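Local coordinates for probable M18 family aminopeptidase 1 (Thermotoga maritima, PDB 2GLF), which is probably a metal-dependent aminopeptidase, removing amino acids from the N-terminal end of peptides with the help of bound metal ions, at residues E147-I150 and G151-P154; V205-I208 and L209-Y213; S309-V312 and L313-V316. All blocks are in the same frame, centred on the assembly; numbering follows the deposited sequence.

Interactions 1 and 2 are neighbours, with centres about 15 Å apart: helix 200-213 lies against strand 145-150, and Tyr213 OH of interaction 2 packs 3.3 Å from Ile150 CD1 of interaction 1. Both also reach one neighbouring subunit, whose Met238 touches Ile150 and Leu209. Interaction 3 is remote, its centre about 46 Å from that of interaction 1 and 53 Å from that of interaction 2; it faces two further subunits of the twelve-chain assembly. All three are structural contacts near subunit boundaries, away from the two manganese sites, His92, Asp249 and Asp326 at one and Asp249, Glu279 and His425 at the other, with Asp249 shared.

Interaction 1: E147-I150 and G151-P154; sequences EIHI and GDKP
The backbone oxygen His149 O accepts a hydrogen bond from Lys153 NZ at 3.1 Å, the ammonium approaching from a position tilted out of the carbonyl plane. This bond ties the end of strand 145-150, outermost within this chain in a six-stranded antiparallel sheet, to the loop that leaves it. The lysine chain curls back through bends at its second, third and fourth torsions, and the amine has a weak, long ion pair with Asp156 as well. Asp156 also accepts the backbone N-H of Gly151, whose backbone angles (phi positive, psi near zero) would bring a CB against the carbonyl O of Ile150, so a residue without a side chain fits here. On the strand, chi1 of -60° sets CG of His149 beside the backbone N, and from there the ring is held at both nitrogens: ND1 is hydrogen-bonded to ND1 of His135 on the adjacent strand, while NE2 donates in its ring plane to Glu147 OE1 at 3.1 Å, with an N-H...O angle of 140°. That carboxylate oxygen is met from above its own plane. Replacing His149 by alanine removes the ring, and Glu147 OE1 and His135 ND1 would probably be left without these partners. Asp152 runs alongside the histidine, pointing the same way, with the carboxylate and ring planes 34° apart; its OD1 comes closest at His149 CB, 3.5 Å away.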
ATOM      1  N   GLU A 147     -52.413 -16.531 -11.263  1.00 15.01           N
ATOM      2  CA  GLU A 147     -51.936 -15.193 -10.943  1.00 15.81           C
ATOM      3  C   GLU A 147     -51.555 -15.062  -9.465  1.00 13.08           C
ATOM      4  O   GLU A 147     -52.144 -15.708  -8.595  1.00 13.01           O
ATOM      5  CB  GLU A 147     -53.004 -14.157 -11.308  1.00 53.25           C
ATOM      6  CG  GLU A 147     -52.506 -13.076 -12.250  1.00 57.04           C
ATOM      7  CD  GLU A 147     -53.609 -12.147 -12.717  1.00 58.92           C
ATOM      8  OE1 GLU A 147     -54.227 -11.468 -11.867  1.00 62.56           O
ATOM      9  OE2 GLU A 147     -53.860 -12.097 -13.940  1.00 67.29           O
ATOM     10  N   ILE A 148     -50.563 -14.220  -9.190  1.00 31.84           N
ATOM     11  CA  ILE A 148     -50.091 -14.002  -7.830  1.00 29.74           C
ATOM     12  C   ILE A 148     -49.976 -12.518  -7.488  1.00 28.16           C
ATOM     13  O   ILE A 148     -49.310 -11.754  -8.191  1.00 27.52           O
ATOM     14  CB  ILE A 148     -48.711 -14.674  -7.607  1.00 21.86           C
ATOM     15  CG1 ILE A 148     -48.847 -16.191  -7.731  1.00 21.58           C
ATOM     16  CG2 ILE A 148     -48.169 -14.335  -6.219  1.00 21.48           C
ATOM     17  CD1 ILE A 148     -49.774 -16.791  -6.711  1.00 19.40           C
ATOM     18  N   HIS A 149     -50.637 -12.125  -6.401  1.00 16.08           N
ATOM     19  CA  HIS A 149     -50.614 -10.749  -5.918  1.00 15.83           C
ATOM     20  C   HIS A 149     -50.706 -10.752  -4.401  1.00 16.06           C
ATOM     21  O   HIS A 149     -51.791 -10.674  -3.835  1.00 17.22           O
ATOM     22  CB  HIS A 149     -51.775  -9.963  -6.510  1.00 16.20           C
ATOM     23  CG  HIS A 149     -51.758  -9.912  -8.003  1.00 17.01           C
ATOM     24  ND1 HIS A 149     -50.830  -9.179  -8.711  1.00 17.44           N
ATOM     25  CD2 HIS A 149     -52.533 -10.530  -8.924  1.00 16.37           C
ATOM     26  CE1 HIS A 149     -51.034  -9.348 -10.005  1.00 16.05           C
ATOM     27  NE2 HIS A 149     -52.062 -10.162 -10.161  1.00 18.46           N
ATOM     28  N   ILE A 150     -49.558 -10.858  -3.746  1.00 12.16           N
ATOM     29  CA  ILE A 150     -49.512 -10.876  -2.295  1.00 12.16           C
ATOM     30  C   ILE A 150     -48.764  -9.653  -1.790  1.00 12.16           C
ATOM     31  O   ILE A 150     -47.664  -9.367  -2.251  1.00 12.16           O
ATOM     32  CB  ILE A 150     -48.811 -12.129  -1.796  1.00 12.20           C
ATOM     33  CG1 ILE A 150     -49.375 -13.350  -2.530  1.00 11.98           C
ATOM     34  CG2 ILE A 150     -49.015 -12.267  -0.297  1.00 11.98           C
ATOM     35  CD1 ILE A 150     -48.736 -14.653  -2.138  1.00 11.98           C
ATOM     36  N   GLY A 151     -49.370  -8.942  -0.840  1.00 19.01           N
ATOM     37  CA  GLY A 151     -48.778  -7.734  -0.283  1.00 20.97           C
ATOM     38  C   GLY A 151     -49.517  -6.558  -0.884  1.00 22.42           C
ATOM     39  O   GLY A 151     -49.378  -5.406  -0.462  1.00 22.87           O
ATOM     40  N   ASP A 152     -50.324  -6.895  -1.887  1.00 22.22           N
ATOM     41  CA  ASP A 152     -51.142  -5.961  -2.651  1.00 22.89           C
ATOM     42  C   ASP A 152     -52.155  -5.203  -1.785  1.00 23.03           C
ATOM     43  O   ASP A 152     -52.122  -3.975  -1.683  1.00 21.86           O
ATOM     44  CB  ASP A 152     -51.883  -6.757  -3.724  1.00 47.26           C
ATOM     45  CG  ASP A 152     -52.035  -6.000  -5.009  1.00 50.48           C
ATOM     46  OD1 ASP A 152     -52.620  -6.568  -5.956  1.00 55.88           O
ATOM     47  OD2 ASP A 152     -51.568  -4.844  -5.078  1.00 56.00           O
ATOM     48  N   LYS A 153     -53.055  -5.961  -1.167  1.00 20.50           N
ATOM     49  CA  LYS A 153     -54.114  -5.420  -0.329  1.00 22.18           C
ATOM     50  C   LYS A 153     -53.702  -5.407   1.134  1.00 22.61           C
ATOM     51  O   LYS A 153     -52.798  -6.127   1.537  1.00 23.04           O
ATOM     52  CB  LYS A 153     -55.369  -6.268  -0.513  1.00 34.70           C
ATOM     53  CG  LYS A 153     -55.784  -6.424  -1.969  1.00 36.93           C
ATOM     54  CD  LYS A 153     -56.359  -7.807  -2.253  1.00 37.09           C
ATOM     55  CE  LYS A 153     -55.324  -8.919  -2.023  1.00 39.90           C
ATOM     56  NZ  LYS A 153     -54.090  -8.789  -2.863  1.00 38.52           N
ATOM     57  N   PRO A 154     -54.374  -4.593   1.955  1.00 43.69           N
ATOM     58  CA  PRO A 154     -54.048  -4.508   3.380  1.00 44.23           C
ATOM     59  C   PRO A 154     -54.342  -5.755   4.225  1.00 44.81           C
ATOM     60  O   PRO A 154     -53.778  -5.914   5.302  1.00 46.29           O
ATOM     61  CB  PRO A 154     -54.837  -3.286   3.833  1.00 21.81           C
ATOM     62  CG  PRO A 154     -56.029  -3.317   2.943  1.00 20.03           C
ATOM     63  CD  PRO A 154     -55.433  -3.636   1.601  1.00 20.74           C
TER

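Interaction 2: V205-I208 and L209-Y213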
ATOM      1  N   VAL A 205     -44.681 -23.815   4.256  1.00 19.33           N
ATOM      2  CA  VAL A 205     -44.919 -22.801   3.239  1.00 18.81           C
ATOM      3  C   VAL A 205     -45.503 -23.467   1.992  1.00 18.74           C
ATOM      4  O   VAL A 205     -46.492 -22.991   1.427  1.00 18.74           O
ATOM      5  CB  VAL A 205     -43.613 -22.085   2.870  1.00  3.96           C
ATOM      6  CG1 VAL A 205     -43.791 -21.262   1.596  1.00  3.96           C
ATOM      7  CG2 VAL A 205     -43.198 -21.202   4.012  1.00  3.96           C
ATOM      8  N   LEU A 206     -44.893 -24.575   1.575  1.00 21.95           N
ATOM      9  CA  LEU A 206     -45.361 -25.301   0.398  1.00 21.91           C
ATOM     10  C   LEU A 206     -46.802 -25.751   0.544  1.00 23.09           C
ATOM     11  O   LEU A 206     -47.552 -25.772  -0.430  1.00 23.87           O
ATOM     12  CB  LEU A 206     -44.481 -26.518   0.132  1.00  2.16           C
ATOM     13  CG  LEU A 206     -43.198 -26.237  -0.644  1.00  2.16           C
ATOM     14  CD1 LEU A 206     -42.416 -27.521  -0.788  1.00  2.16           C
ATOM     15  CD2 LEU A 206     -43.535 -25.652  -2.011  1.00  2.16           C
ATOM     16  N   LYS A 207     -47.179 -26.117   1.766  1.00 25.36           N
ATOM     17  CA  LYS A 207     -48.534 -26.559   2.052  1.00 25.94           C
ATOM     18  C   LYS A 207     -49.487 -25.376   1.942  1.00 26.71           C
ATOM     19  O   LYS A 207     -50.558 -25.479   1.341  1.00 28.15           O
ATOM     20  CB  LYS A 207     -48.591 -27.168   3.449  1.00 17.80           C
ATOM     21  CG  LYS A 207     -49.968 -27.607   3.891  1.00 19.47           C
ATOM     22  CD  LYS A 207     -49.854 -28.767   4.863  1.00 24.41           C
ATOM     23  CE  LYS A 207     -51.057 -28.843   5.764  1.00 26.33           C
ATOM     24  NZ  LYS A 207     -51.125 -27.624   6.606  1.00 29.46           N
ATOM     25  N   ILE A 208     -49.097 -24.249   2.519  1.00 21.67           N
ATOM     26  CA  ILE A 208     -49.917 -23.055   2.449  1.00 22.17           C
ATOM     27  C   ILE A 208     -50.114 -22.733   0.971  1.00 22.93           C
ATOM     28  O   ILE A 208     -51.234 -22.501   0.521  1.00 23.09           O
ATOM     29  CB  ILE A 208     -49.222 -21.865   3.149  1.00 13.74           C
ATOM     30  CG1 ILE A 208     -49.133 -22.141   4.647  1.00 13.74           C
ATOM     31  CG2 ILE A 208     -49.972 -20.563   2.879  1.00 13.74           C
ATOM     32  CD1 ILE A 208     -48.366 -21.091   5.409  1.00 13.74           C
ATOM     33  N   LEU A 209     -49.016 -22.741   0.221  1.00 38.19           N
ATOM     34  CA  LEU A 209     -49.043 -22.441  -1.208  1.00 38.57           C
ATOM     35  C   LEU A 209     -49.935 -23.367  -2.027  1.00 39.57           C
ATOM     36  O   LEU A 209     -50.596 -22.932  -2.976  1.00 40.23           O
ATOM     37  CB  LEU A 209     -47.627 -22.487  -1.772  1.00 12.92           C
ATOM     38  CG  LEU A 209     -46.781 -21.247  -1.508  1.00 13.86           C
ATOM     39  CD1 LEU A 209     -45.339 -21.524  -1.897  1.00 14.53           C
ATOM     40  CD2 LEU A 209     -47.349 -20.077  -2.294  1.00 12.95           C
ATOM     41  N   ASN A 210     -49.947 -24.645  -1.669  1.00 22.39           N
ATOM     42  CA  ASN A 210     -50.749 -25.615  -2.392  1.00 22.10           C
ATOM     43  C   ASN A 210     -52.238 -25.499  -2.064  1.00 23.45           C
ATOM     44  O   ASN A 210     -53.088 -25.695  -2.938  1.00 23.36           O
ATOM     45  CB  ASN A 210     -50.247 -27.024  -2.095  1.00 18.94           C
ATOM     46  CG  ASN A 210     -51.107 -28.081  -2.732  1.00 15.78           C
ATOM     47  OD1 ASN A 210     -51.884 -28.760  -2.055  1.00 10.52           O
ATOM     48  ND2 ASN A 210     -50.991 -28.219  -4.047  1.00 11.74           N
ATOM     49  N   GLU A 211     -52.555 -25.182  -0.811  1.00 12.74           N
ATOM     50  CA  GLU A 211     -53.945 -25.028  -0.397  1.00 14.42           C
ATOM     51  C   GLU A 211     -54.504 -23.680  -0.860  1.00 15.21           C
ATOM     52  O   GLU A 211     -55.714 -23.465  -0.868  1.00 15.75           O
ATOM     53  CB  GLU A 211     -54.049 -25.130   1.122  1.00 27.81           C
ATOM     54  CG  GLU A 211     -53.307 -26.321   1.696  1.00 31.40           C
ATOM     55  CD  GLU A 211     -53.675 -26.601   3.141  1.00 35.76           C
ATOM     56  OE1 GLU A 211     -53.873 -25.631   3.905  1.00 38.34           O
ATOM     57  OE2 GLU A 211     -53.753 -27.793   3.512  1.00 36.14           O
HETATM   58  N   MSE A 212     -53.612 -22.780  -1.253  1.00 24.52           N
HETATM   59  CA  MSE A 212     -54.002 -21.451  -1.696  1.00 25.33           C
HETATM   60  C   MSE A 212     -54.192 -21.355  -3.207  1.00 24.22           C
HETATM   61  O   MSE A 212     -55.235 -20.913  -3.678  1.00 24.96           O
HETATM   62  CB  MSE A 212     -52.955 -20.433  -1.251  1.00115.69           C
HETATM   63  CG  MSE A 212     -53.405 -19.007  -1.410  1.00121.03           C
HETATM   64 SE   MSE A 212     -55.077 -18.732  -0.497  1.00142.43          SE
HETATM   65  CE  MSE A 212     -56.246 -18.550  -2.027  1.00126.45           C
ATOM     66  N   TYR A 213     -53.184 -21.776  -3.967  1.00 27.78           N
ATOM     67  CA  TYR A 213     -53.248 -21.708  -5.425  1.00 25.95           C
ATOM     68  C   TYR A 213     -53.217 -23.083  -6.073  1.00 25.58           C
ATOM     69  O   TYR A 213     -53.224 -23.202  -7.297  1.00 26.03           O
ATOM     70  CB  TYR A 213     -52.081 -20.870  -5.949  1.00 20.34           C
ATOM     71  CG  TYR A 213     -51.921 -19.560  -5.220  1.00 17.78           C
ATOM     72  CD1 TYR A 213     -51.062 -19.446  -4.127  1.00 15.18           C
ATOM     73  CD2 TYR A 213     -52.649 -18.435  -5.609  1.00 16.28           C
ATOM     74  CE1 TYR A 213     -50.929 -18.239  -3.443  1.00 15.70           C
ATOM     75  CE2 TYR A 213     -52.531 -17.227  -4.934  1.00 15.86           C
ATOM     76  CZ  TYR A 213     -51.669 -17.134  -3.856  1.00 17.78           C
ATOM     77  OH  TYR A 213     -51.549 -15.930  -3.206  1.00 18.50           O
TER
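Helix 200-213 supplies both segments, and successive i to i+4 backbone bonds run through this part of it. Leu209 N donates to Val205 O at 2.8 Å, nearly straight at 168°. Asn210 N reaches Leu206 O at 2.9 Å but is more bent, at 141°, and the bond from Met212 N (a selenomethionine) to Ile208 O is weak. On the buried flank, Val205 and Leu209 lie side by side and point the same way, CG1 of the valine 3.8 Å from CD1 of the leucine. Leu105 of strand 97-108 touches Val205, Phe220 touches Leu209, and Met238 of a neighbouring subunit also packs on this leucine, so the pair joins the helix both to the sheet and to the next chain. On the exposed flank Lys207 and Glu211 cross obliquely. Placing CG anti to the backbone N (chi1 177°) sends the lysine chain toward the glutamate, whose OE2 lies 3.7 Å from Lys207 CE. The opposite charges probably attract, though Lys207 NZ stops 4.1 Å from Glu211 OE2, beyond a salt bridge.

Interaction 3: S309-V312 and L313-V316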
ATOM      1  N   SER A 309     -44.238  -3.712 -49.170  1.00 43.78           N
ATOM      2  CA  SER A 309     -44.131  -3.724 -47.709  1.00 43.46           C
ATOM      3  C   SER A 309     -42.805  -3.223 -47.145  1.00 42.91           C
ATOM      4  O   SER A 309     -42.724  -2.100 -46.648  1.00 42.84           O
ATOM      5  CB  SER A 309     -44.415  -5.133 -47.178  1.00 38.05           C
ATOM      6  OG  SER A 309     -44.438  -5.152 -45.766  1.00 37.05           O
ATOM      7  N   GLU A 310     -41.771  -4.055 -47.199  1.00 25.29           N
ATOM      8  CA  GLU A 310     -40.469  -3.654 -46.688  1.00 25.14           C
ATOM      9  C   GLU A 310     -40.004  -2.380 -47.395  1.00 24.00           C
ATOM     10  O   GLU A 310     -39.306  -1.558 -46.810  1.00 24.53           O
ATOM     11  CB  GLU A 310     -39.451  -4.775 -46.897  1.00 36.79           C
ATOM     12  CG  GLU A 310     -38.232  -4.677 -45.998  1.00 41.64           C
ATOM     13  CD  GLU A 310     -38.601  -4.545 -44.529  1.00 47.57           C
ATOM     14  OE1 GLU A 310     -39.522  -5.259 -44.078  1.00 49.03           O
ATOM     15  OE2 GLU A 310     -37.968  -3.733 -43.821  1.00 50.20           O
ATOM     16  N   PHE A 311     -40.410  -2.218 -48.652  1.00 24.38           N
ATOM     17  CA  PHE A 311     -40.044  -1.045 -49.443  1.00 23.09           C
ATOM     18  C   PHE A 311     -40.902   0.166 -49.085  1.00 22.73           C
ATOM     19  O   PHE A 311     -40.437   1.308 -49.133  1.00 22.81           O
ATOM     20  CB  PHE A 311     -40.193  -1.346 -50.932  1.00 24.84           C
ATOM     21  CG  PHE A 311     -40.069  -0.131 -51.809  1.00 24.17           C
ATOM     22  CD1 PHE A 311     -38.883   0.590 -51.857  1.00 25.13           C
ATOM     23  CD2 PHE A 311     -41.145   0.297 -52.581  1.00 23.66           C
ATOM     24  CE1 PHE A 311     -38.769   1.720 -52.663  1.00 25.75           C
ATOM     25  CE2 PHE A 311     -41.040   1.423 -53.387  1.00 24.45           C
ATOM     26  CZ  PHE A 311     -39.851   2.135 -53.428  1.00 24.86           C
ATOM     27  N   VAL A 312     -42.161  -0.092 -48.748  1.00 28.57           N
ATOM     28  CA  VAL A 312     -43.085   0.968 -48.364  1.00 27.53           C
ATOM     29  C   VAL A 312     -42.730   1.446 -46.959  1.00 27.45           C
ATOM     30  O   VAL A 312     -42.892   2.622 -46.627  1.00 26.78           O
ATOM     31  CB  VAL A 312     -44.533   0.466 -48.361  1.00 18.88           C
ATOM     32  CG1 VAL A 312     -45.479   1.631 -48.123  1.00 18.37           C
ATOM     33  CG2 VAL A 312     -44.839  -0.238 -49.678  1.00 17.10           C
ATOM     34  N   LEU A 313     -42.245   0.518 -46.138  1.00 39.03           N
ATOM     35  CA  LEU A 313     -41.834   0.826 -44.776  1.00 38.74           C
ATOM     36  C   LEU A 313     -40.736   1.875 -44.803  1.00 39.24           C
ATOM     37  O   LEU A 313     -40.695   2.761 -43.948  1.00 38.59           O
ATOM     38  CB  LEU A 313     -41.291  -0.419 -44.089  1.00 19.88           C
ATOM     39  CG  LEU A 313     -42.119  -1.000 -42.951  1.00 19.56           C
ATOM     40  CD1 LEU A 313     -41.322  -2.120 -42.312  1.00 20.67           C
ATOM     41  CD2 LEU A 313     -42.450   0.086 -41.927  1.00 19.19           C
ATOM     42  N   ASP A 314     -39.839   1.756 -45.782  1.00 22.20           N
ATOM     43  CA  ASP A 314     -38.744   2.701 -45.923  1.00 23.11           C
ATOM     44  C   ASP A 314     -39.276   4.118 -45.795  1.00 23.76           C
ATOM     45  O   ASP A 314     -38.827   4.875 -44.937  1.00 24.43           O
ATOM     46  CB  ASP A 314     -38.058   2.544 -47.278  1.00 31.63           C
ATOM     47  CG  ASP A 314     -37.177   1.319 -47.348  1.00 34.23           C
ATOM     48  OD1 ASP A 314     -36.562   0.981 -46.315  1.00 36.90           O
ATOM     49  OD2 ASP A 314     -37.082   0.710 -48.440  1.00 33.69           O
ATOM     50  N   GLU A 315     -40.239   4.468 -46.647  1.00 23.73           N
ATOM     51  CA  GLU A 315     -40.820   5.807 -46.621  1.00 23.90           C
ATOM     52  C   GLU A 315     -41.499   6.023 -45.281  1.00 22.01           C
ATOM     53  O   GLU A 315     -41.297   7.053 -44.639  1.00 22.28           O
ATOM     54  CB  GLU A 315     -41.845   5.990 -47.744  1.00 57.55           C
ATOM     55  CG  GLU A 315     -42.390   7.413 -47.837  1.00 60.04           C
ATOM     56  CD  GLU A 315     -43.505   7.565 -48.862  1.00 61.92           C
ATOM     57  OE1 GLU A 315     -43.976   8.707 -49.073  1.00 67.92           O
ATOM     58  OE2 GLU A 315     -43.917   6.546 -49.455  1.00 65.83           O
ATOM     59  N   VAL A 316     -42.302   5.048 -44.862  1.00 21.73           N
ATOM     60  CA  VAL A 316     -42.997   5.147 -43.588  1.00 20.22           C
ATOM     61  C   VAL A 316     -41.989   5.568 -42.523  1.00 20.15           C
ATOM     62  O   VAL A 316     -42.136   6.630 -41.915  1.00 19.23           O
ATOM     63  CB  VAL A 316     -43.654   3.794 -43.182  1.00 19.17           C
ATOM     64  CG1 VAL A 316     -44.351   3.935 -41.834  1.00 15.87           C
ATOM     65  CG2 VAL A 316     -44.661   3.356 -44.244  1.00 17.30           C
TER
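Asp314 folds back over the preceding turn, starting with its CB, which rests 3.3 Å from Phe311 O. From there CG, anti to the carbonyl carbon at chi1 -75°, carries the carboxylate over the backbone, 3.6 Å from Glu310 O. At the tip, OD2 approaches Phe311 CD1 at 3.9 Å; the two side chains cross at about a right angle, and the ring and carboxylate planes stand 83° apart. The charge is met across a subunit boundary, where OD1 forms salt bridges with Arg298 and Arg291 of a neighbouring subunit. Glu310 shares this environment: its OE2 is bridged by Arg291 of that same neighbour and its OE1 by Arg298 of its own chain. These arginines probably offset the repulsion between the two acids, whose Glu310 OE2 and Asp314 OD1 are 5.5 Å apart. Leu313 sets CD1 4.0 Å from Glu310 OE2. Two i to i+4 backbone bonds run through successive turns, from Leu313 N to Ser309 O at 2.7 Å and from Val316 N to Val312 O at 3.1 Å; the first residues are otherwise weakly bonded as helix. With these bonds inside and its acids turned to arginines of the neighbouring subunit, this is a helix surface, on helix 310-318, that takes part in a subunit interface.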